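Long-range contacts in protein toll (Drosophila melanogaster, PDB 4LXR), which binds the cleaved, active form of the cytokine Spätzle through its extracellular leucine-rich repeats and so signals in embryonic dorsal-ventral patterning and antifungal immunity: residues E488-N496 / N523-L531; R508-V516 / G551-R559. All coordinates share one frame; numbering follows the deposited sequence. Where two conformers were deposited one is given.

Contact 1 (E488-N496 / N523-L531); sequences EDLAFLSQN and NNNLVHVDL. With NAG (2-acetamido-2-deoxy-beta-D-glucopyranose), chain F.
The side-chain amide of Asn525 donates both of its N-H bonds to backbone carbonyls of 488-496, ND2 lying 2.6 Å from Phe492 O and 2.9 Å from Ser494 O. Both acceptors lie in the amide plane, and the N-H...O angles of 164° and 168° make both bonds nearly straight. At the acceptors the fit differs: the donor is tilted moderately from the carbonyl plane of Phe492 but stands well above that of Ser494. With chi1 at 58°, CG sits between the backbone N and the carbonyl carbon, which carries the amide in under the bend of 492-494. Asn525, just ahead of strand 527-530, thus ties the entry to this strand to the loop leading into the preceding strand, 499-501, joining successive turns of the leucine-rich-repeat solenoid. A water donates to Ser494 O and Leu526 O, giving the former a second bond. The amide of Gln495 is turned almost perpendicular to that of Asn525, its OE1 resting 3.2 Å from Asn525 CB. Further along, Val527 sets CG2 4.0 Å from Phe492 CB, the two side chains crossing at about a right angle, and Leu490 CD2 meets Val529 CG1 at 4.1 Å. These apolar groups belong to the solenoid core: Phe492 also packs on Val500 of strand 499-501 and on Lys466 of helix 463-467, while Leu490 and Val529 both reach Leu563 of strand 561-564.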
# COMPACT_ATOMS: atom_id res chain seq x y z
N GLU A 488 -23.99 0.12 19.57
CA GLU A 488 -23.08 -0.63 20.43
C GLU A 488 -21.91 -1.23 19.66
O GLU A 488 -20.85 -1.49 20.24
CB GLU A 488 -23.82 -1.75 21.17
CG GLU A 488 -24.94 -1.27 22.07
CD GLU A 488 -26.32 -1.55 21.49
OE1 GLU A 488 -26.44 -1.68 20.25
OE2 GLU A 488 -27.28 -1.65 22.28
N ASP A 489 -22.10 -1.49 18.37
CA ASP A 489 -21.05 -2.08 17.54
C ASP A 489 -19.97 -1.05 17.19
O ASP A 489 -18.88 -1.42 16.76
CB ASP A 489 -21.63 -2.68 16.26
CG ASP A 489 -22.58 -3.83 16.52
OD1 ASP A 489 -22.34 -4.61 17.48
OD2 ASP A 489 -23.57 -3.97 15.77
N LEU A 490 -20.29 0.24 17.36
CA LEU A 490 -19.35 1.31 17.05
C LEU A 490 -18.74 1.94 18.29
O LEU A 490 -17.99 2.91 18.19
CB LEU A 490 -20.01 2.42 16.22
CG LEU A 490 -20.82 2.09 14.96
CD1 LEU A 490 -21.58 3.33 14.51
CD2 LEU A 490 -19.96 1.56 13.83
N ALA A 491 -19.04 1.39 19.47
CA ALA A 491 -18.58 2.01 20.71
C ALA A 491 -17.17 1.59 21.14
O ALA A 491 -16.99 1.01 22.21
CB ALA A 491 -19.58 1.78 21.84
N PHE A 492 -16.17 1.89 20.31
CA PHE A 492 -14.78 1.56 20.61
C PHE A 492 -14.19 2.61 21.56
O PHE A 492 -14.35 3.80 21.34
CB PHE A 492 -13.93 1.51 19.33
CG PHE A 492 -14.38 0.49 18.32
CD1 PHE A 492 -13.87 -0.80 18.35
CD2 PHE A 492 -15.29 0.83 17.33
CE1 PHE A 492 -14.28 -1.75 17.41
CE2 PHE A 492 -15.70 -0.12 16.39
CZ PHE A 492 -15.19 -1.41 16.43
N LEU A 493 -13.51 2.16 22.61
CA LEU A 493 -13.03 3.06 23.66
C LEU A 493 -11.57 3.50 23.50
O LEU A 493 -11.06 4.27 24.32
CB LEU A 493 -13.22 2.42 25.04
CG LEU A 493 -14.51 2.68 25.82
CD1 LEU A 493 -15.74 2.64 24.91
CD2 LEU A 493 -14.64 1.67 26.95
N SER A 494 -10.91 3.04 22.45
CA SER A 494 -9.50 3.38 22.25
C SER A 494 -9.24 4.88 22.01
O SER A 494 -9.96 5.54 21.25
CB SER A 494 -8.89 2.55 21.11
OG SER A 494 -7.60 3.03 20.81
N GLN A 495 -8.20 5.39 22.64
CA GLN A 495 -7.87 6.81 22.57
C GLN A 495 -6.64 7.07 21.71
O GLN A 495 -6.00 8.12 21.81
CB GLN A 495 -7.65 7.37 23.98
CG GLN A 495 -8.93 7.74 24.72
CD GLN A 495 -9.30 9.20 24.54
OE1 GLN A 495 -9.41 9.70 23.41
NE2 GLN A 495 -9.49 9.91 25.65
N ASN A 496 -6.31 6.10 20.85
CA ASN A 496 -5.11 6.12 20.04
C ASN A 496 -5.44 6.18 18.54
O ASN A 496 -4.92 5.40 17.75
CB ASN A 496 -4.26 4.89 20.35
CG ASN A 496 -2.88 4.92 19.70
OD1 ASN A 496 -2.33 5.99 19.42
ND2 ASN A 496 -2.31 3.74 19.45
N ASN A 523 -14.78 7.91 27.70
CA ASN A 523 -15.95 8.14 26.86
C ASN A 523 -15.83 9.46 26.10
O ASN A 523 -16.82 10.15 25.86
CB ASN A 523 -17.23 8.12 27.70
CG ASN A 523 -18.47 7.80 26.87
OD1 ASN A 523 -19.34 8.65 26.68
ND2 ASN A 523 -18.54 6.57 26.37
N ASN A 524 -14.60 9.81 25.71
CA ASN A 524 -14.35 11.07 25.03
C ASN A 524 -13.28 10.94 23.94
O ASN A 524 -12.42 11.81 23.78
CB ASN A 524 -13.95 12.14 26.05
CG ASN A 524 -14.06 13.55 25.49
OD1 ASN A 524 -13.05 14.20 25.23
ND2 ASN A 524 -15.29 14.02 25.30
N ASN A 525 -13.35 9.84 23.20
CA ASN A 525 -12.39 9.58 22.13
C ASN A 525 -12.98 9.90 20.75
O ASN A 525 -14.13 10.34 20.64
CB ASN A 525 -11.94 8.12 22.18
CG ASN A 525 -13.10 7.14 22.06
OD1 ASN A 525 -14.25 7.48 22.33
ND2 ASN A 525 -12.80 5.91 21.65
N LEU A 526 -12.18 9.70 19.71
CA LEU A 526 -12.70 9.78 18.35
C LEU A 526 -12.24 8.60 17.50
O LEU A 526 -11.04 8.43 17.25
CB LEU A 526 -12.33 11.10 17.67
CG LEU A 526 -12.79 11.19 16.21
CD1 LEU A 526 -14.28 10.96 16.09
CD2 LEU A 526 -12.42 12.54 15.62
N VAL A 527 -13.20 7.80 17.05
CA VAL A 527 -12.93 6.62 16.25
C VAL A 527 -13.49 6.78 14.84
O VAL A 527 -14.67 7.09 14.68
CB VAL A 527 -13.58 5.38 16.88
CG1 VAL A 527 -13.19 4.12 16.12
CG2 VAL A 527 -13.20 5.28 18.35
N HIS A 528 -12.66 6.56 13.83
CA HIS A 528 -13.13 6.56 12.44
C HIS A 528 -13.58 5.17 12.04
O HIS A 528 -12.92 4.18 12.37
CB HIS A 528 -12.03 7.03 11.49
CG HIS A 528 -11.55 8.43 11.75
ND1 HIS A 528 -11.91 9.50 10.95
CD2 HIS A 528 -10.74 8.93 12.70
CE1 HIS A 528 -11.35 10.60 11.42
NE2 HIS A 528 -10.63 10.28 12.48
N VAL A 529 -14.71 5.09 11.34
CA VAL A 529 -15.22 3.80 10.85
C VAL A 529 -15.61 3.89 9.39
O VAL A 529 -16.47 4.69 9.01
CB VAL A 529 -16.45 3.32 11.66
CG1 VAL A 529 -16.83 1.92 11.22
CG2 VAL A 529 -16.17 3.36 13.16
N ASP A 530 -15.00 3.05 8.55
CA ASP A 530 -15.30 3.05 7.13
C ASP A 530 -16.41 2.05 6.81
O ASP A 530 -16.21 0.85 6.92
CB ASP A 530 -14.04 2.72 6.33
CG ASP A 530 -14.18 3.04 4.86
OD1 ASP A 530 -15.33 3.12 4.38
OD2 ASP A 530 -13.15 3.22 4.18
N LEU A 531 -17.57 2.56 6.39
CA LEU A 531 -18.74 1.72 6.12
C LEU A 531 -19.04 1.56 4.64
O LEU A 531 -20.10 1.04 4.27
CB LEU A 531 -19.97 2.29 6.83
CG LEU A 531 -19.91 2.33 8.35
CD1 LEU A 531 -21.19 2.97 8.93
CD2 LEU A 531 -19.68 0.92 8.91
C1 NAG F . -10.93 0.04 3.90
C2 NAG F . -10.19 1.33 3.50
C3 NAG F . -10.57 1.76 2.08
C4 NAG F . -10.49 0.59 1.10
C5 NAG F . -11.24 -0.60 1.67
C6 NAG F . -11.18 -1.83 0.80
C7 NAG F . -9.55 3.10 5.09
C8 NAG F . -8.13 2.75 4.78
N2 NAG F . -10.49 2.40 4.44
O3 NAG F . -9.69 2.80 1.67
O4 NAG F . -11.14 0.91 -0.12
O5 NAG F . -10.69 -0.96 2.94
O6 NAG F . -9.85 -2.32 0.69
O7 NAG F . -9.85 4.00 5.88
O HOH W 1 -9.62 6.62 18.36

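Contact 2 (R508-V516 / G551-R559); sequences RRIALPEDV and GVHKPQYSR
The cysteine-rich cap that closes this run of leucine-rich repeats (LRRCT 1) contributes the loop 551-559, which meets the tail of repeat 15 in 508-516. The hydrogen bond between them runs from His553 NE2 to Glu514 O and is 2.6 Å long. It lies in the carbonyl plane, with a C=O...N angle of 150°, but the N-H...O angle is only 130° and the oxygen is tilted from the imidazole plane, so the short bond is distinctly bent. With CG trans to the backbone N (chi1 -167°), the ring reaches across to the turn, where CE1 also comes 3.3 Å from Pro513 O and Val516 CG1 packs obliquely against the ring. An alanine here is likely to leave Glu514 O without this donor and to open a gap beneath Pro555 CD and beside Val516 CG1. Pro555 lies over the imidazole, its CD 3.3 Å above the centre of the ring, and its CG covers part of one face of Tyr557; its CB lies 3.5 Å from Val516 CA. Trp544 of helix 543-549 meets the His553 ring as well, and Tyr487 meets that of Tyr557 with the planes nearly parallel. Leu512 brings CD1 to the edge of the phenol, near its plane. Tyr557 and Pro513 approach from opposite directions, the phenol OH ending 3.4 Å from Pro513 CD and 3.5 Å from Leu512 CB.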
# COMPACT_ATOMS: atom_id res chain seq x y z
N ARG A 508 -26.52 -5.10 5.89
CA ARG A 508 -27.78 -4.76 5.23
C ARG A 508 -28.61 -3.76 6.03
O ARG A 508 -29.26 -2.89 5.45
CB ARG A 508 -28.57 -6.02 4.89
CG ARG A 508 -27.91 -6.80 3.77
CD ARG A 508 -28.69 -8.02 3.31
NE ARG A 508 -28.05 -8.63 2.15
CZ ARG A 508 -27.02 -9.47 2.21
NH1 ARG A 508 -26.51 -9.81 3.39
NH2 ARG A 508 -26.50 -9.96 1.10
N ARG A 509 -28.57 -3.87 7.35
CA ARG A 509 -29.19 -2.86 8.20
C ARG A 509 -28.18 -2.20 9.13
O ARG A 509 -27.22 -2.82 9.59
CB ARG A 509 -30.34 -3.45 9.03
CG ARG A 509 -31.10 -2.41 9.87
CD ARG A 509 -32.30 -3.05 10.53
NE ARG A 509 -33.17 -3.64 9.52
CZ ARG A 509 -34.10 -4.54 9.78
NH1 ARG A 509 -34.29 -4.96 11.02
NH2 ARG A 509 -34.85 -5.03 8.80
N ILE A 510 -28.41 -0.91 9.36
CA ILE A 510 -27.73 -0.13 10.38
C ILE A 510 -28.81 0.58 11.20
O ILE A 510 -29.42 1.54 10.74
CB ILE A 510 -26.82 0.95 9.78
CG1 ILE A 510 -25.70 0.30 8.96
CG2 ILE A 510 -26.26 1.83 10.89
CD1 ILE A 510 -24.73 1.30 8.38
N ALA A 511 -29.05 0.09 12.42
CA ALA A 511 -30.19 0.53 13.20
C ALA A 511 -29.76 1.36 14.41
O ALA A 511 -29.39 0.81 15.45
CB ALA A 511 -31.02 -0.66 13.63
N LEU A 512 -29.80 2.68 14.25
CA LEU A 512 -29.50 3.60 15.33
C LEU A 512 -30.79 4.14 15.92
O LEU A 512 -31.74 4.42 15.19
CB LEU A 512 -28.63 4.76 14.82
CG LEU A 512 -27.33 4.31 14.14
CD1 LEU A 512 -26.51 5.50 13.71
CD2 LEU A 512 -26.55 3.42 15.08
N PRO A 513 -30.84 4.27 17.26
CA PRO A 513 -32.10 4.64 17.90
C PRO A 513 -32.36 6.14 17.90
O PRO A 513 -31.48 6.95 17.58
CB PRO A 513 -31.92 4.12 19.33
CG PRO A 513 -30.42 4.04 19.54
CD PRO A 513 -29.73 4.26 18.21
N GLU A 514 -33.58 6.51 18.26
CA GLU A 514 -33.98 7.91 18.31
C GLU A 514 -33.16 8.64 19.36
O GLU A 514 -32.48 9.62 19.06
CB GLU A 514 -35.48 8.02 18.61
CG GLU A 514 -36.13 9.31 18.12
CD GLU A 514 -37.63 9.35 18.38
OE1 GLU A 514 -38.14 10.43 18.73
OE2 GLU A 514 -38.29 8.29 18.24
N ASP A 515 -33.22 8.13 20.59
CA ASP A 515 -32.63 8.76 21.78
C ASP A 515 -31.29 9.46 21.56
O ASP A 515 -30.33 8.85 21.07
CB ASP A 515 -32.50 7.73 22.91
CG ASP A 515 -33.07 8.22 24.23
OD1 ASP A 515 -33.07 9.45 24.46
OD2 ASP A 515 -33.53 7.38 25.03
N VAL A 516 -31.24 10.74 21.91
CA VAL A 516 -30.02 11.54 21.77
C VAL A 516 -29.07 11.35 22.95
O VAL A 516 -29.36 10.61 23.89
CB VAL A 516 -30.33 13.05 21.58
CG1 VAL A 516 -30.97 13.32 20.23
CG2 VAL A 516 -31.21 13.57 22.71
N GLY A 551 -27.48 16.21 8.38
CA GLY A 551 -27.45 17.18 9.46
C GLY A 551 -28.22 16.76 10.71
O GLY A 551 -27.63 16.58 11.78
N VAL A 552 -29.52 16.58 10.54
CA VAL A 552 -30.50 16.48 11.62
C VAL A 552 -30.11 15.81 12.96
O VAL A 552 -30.17 16.45 14.01
CB VAL A 552 -31.79 15.81 11.12
CG1 VAL A 552 -32.92 16.03 12.11
CG2 VAL A 552 -32.16 16.37 9.75
N HIS A 553 -29.72 14.54 12.93
CA HIS A 553 -29.62 13.78 14.17
C HIS A 553 -28.18 13.65 14.69
O HIS A 553 -27.32 13.07 14.02
CB HIS A 553 -30.26 12.40 14.00
CG HIS A 553 -30.49 11.66 15.28
ND1 HIS A 553 -30.05 10.37 15.47
CD2 HIS A 553 -31.12 12.02 16.42
CE1 HIS A 553 -30.40 9.97 16.68
NE2 HIS A 553 -31.04 10.95 17.28
N LYS A 554 -27.92 14.20 15.87
CA LYS A 554 -26.59 14.13 16.48
C LYS A 554 -26.63 13.79 17.97
O LYS A 554 -26.32 14.64 18.80
CB LYS A 554 -25.85 15.45 16.27
CG LYS A 554 -25.86 15.95 14.83
CD LYS A 554 -25.06 17.22 14.67
CE LYS A 554 -25.86 18.31 13.96
NZ LYS A 554 -26.89 18.92 14.84
N PRO A 555 -27.01 12.56 18.32
CA PRO A 555 -27.05 12.07 19.70
C PRO A 555 -25.71 12.13 20.44
O PRO A 555 -24.70 12.61 19.91
CB PRO A 555 -27.46 10.60 19.54
CG PRO A 555 -27.18 10.27 18.11
CD PRO A 555 -27.46 11.53 17.37
N GLN A 556 -25.70 11.64 21.68
CA GLN A 556 -24.49 11.67 22.51
C GLN A 556 -23.38 10.80 21.93
O GLN A 556 -22.22 11.21 21.89
CB GLN A 556 -24.81 11.24 23.96
CG GLN A 556 -25.59 12.27 24.78
CD GLN A 556 -24.70 13.27 25.51
OE1 GLN A 556 -25.05 14.44 25.66
NE2 GLN A 556 -23.55 12.80 25.97
N TYR A 557 -23.74 9.60 21.48
CA TYR A 557 -22.75 8.68 20.92
C TYR A 557 -22.19 9.19 19.59
O TYR A 557 -21.03 8.95 19.27
CB TYR A 557 -23.34 7.27 20.75
CG TYR A 557 -24.57 7.20 19.86
CD1 TYR A 557 -24.46 7.13 18.48
CD2 TYR A 557 -25.85 7.20 20.41
CE1 TYR A 557 -25.57 7.06 17.67
CE2 TYR A 557 -26.97 7.12 19.61
CZ TYR A 557 -26.82 7.05 18.24
OH TYR A 557 -27.94 6.99 17.44
N SER A 558 -23.04 9.88 18.83
CA SER A 558 -22.74 10.29 17.45
C SER A 558 -21.38 10.98 17.26
O SER A 558 -20.78 10.88 16.19
CB SER A 558 -23.82 11.24 16.96
OG SER A 558 -23.76 12.47 17.68
N ARG A 559 -20.92 11.68 18.29
CA ARG A 559 -19.72 12.50 18.18
C ARG A 559 -18.50 11.79 18.75
O ARG A 559 -17.40 12.34 18.77
CB ARG A 559 -19.93 13.85 18.87
CG ARG A 559 -19.05 14.96 18.33
CD ARG A 559 -19.39 15.28 16.88
NE ARG A 559 -20.49 16.24 16.77
CZ ARG A 559 -21.06 16.60 15.63
NH1 ARG A 559 -20.64 16.08 14.48
NH2 ARG A 559 -22.05 17.48 15.63

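Overall arrangement
Contact 1 is mostly buried and joins successive turns of the solenoid, whereas contact 2 is only partly buried and fastens the end of repeat 15 to the C-terminal capping region. In both, a side-chain N-H of the later segment reaches a backbone carbonyl of the earlier one, but the asparagine of 523-531 makes two nearly straight bonds and the histidine of 551-559 a single bent one. Aliphatic packing accompanies the first; proline and aromatic rings surround the second. Their segments alternate along the chain, their centres lie 14 Å apart, and they touch where Leu531 CD1 packs 4.0 Å from Ile510 CD1.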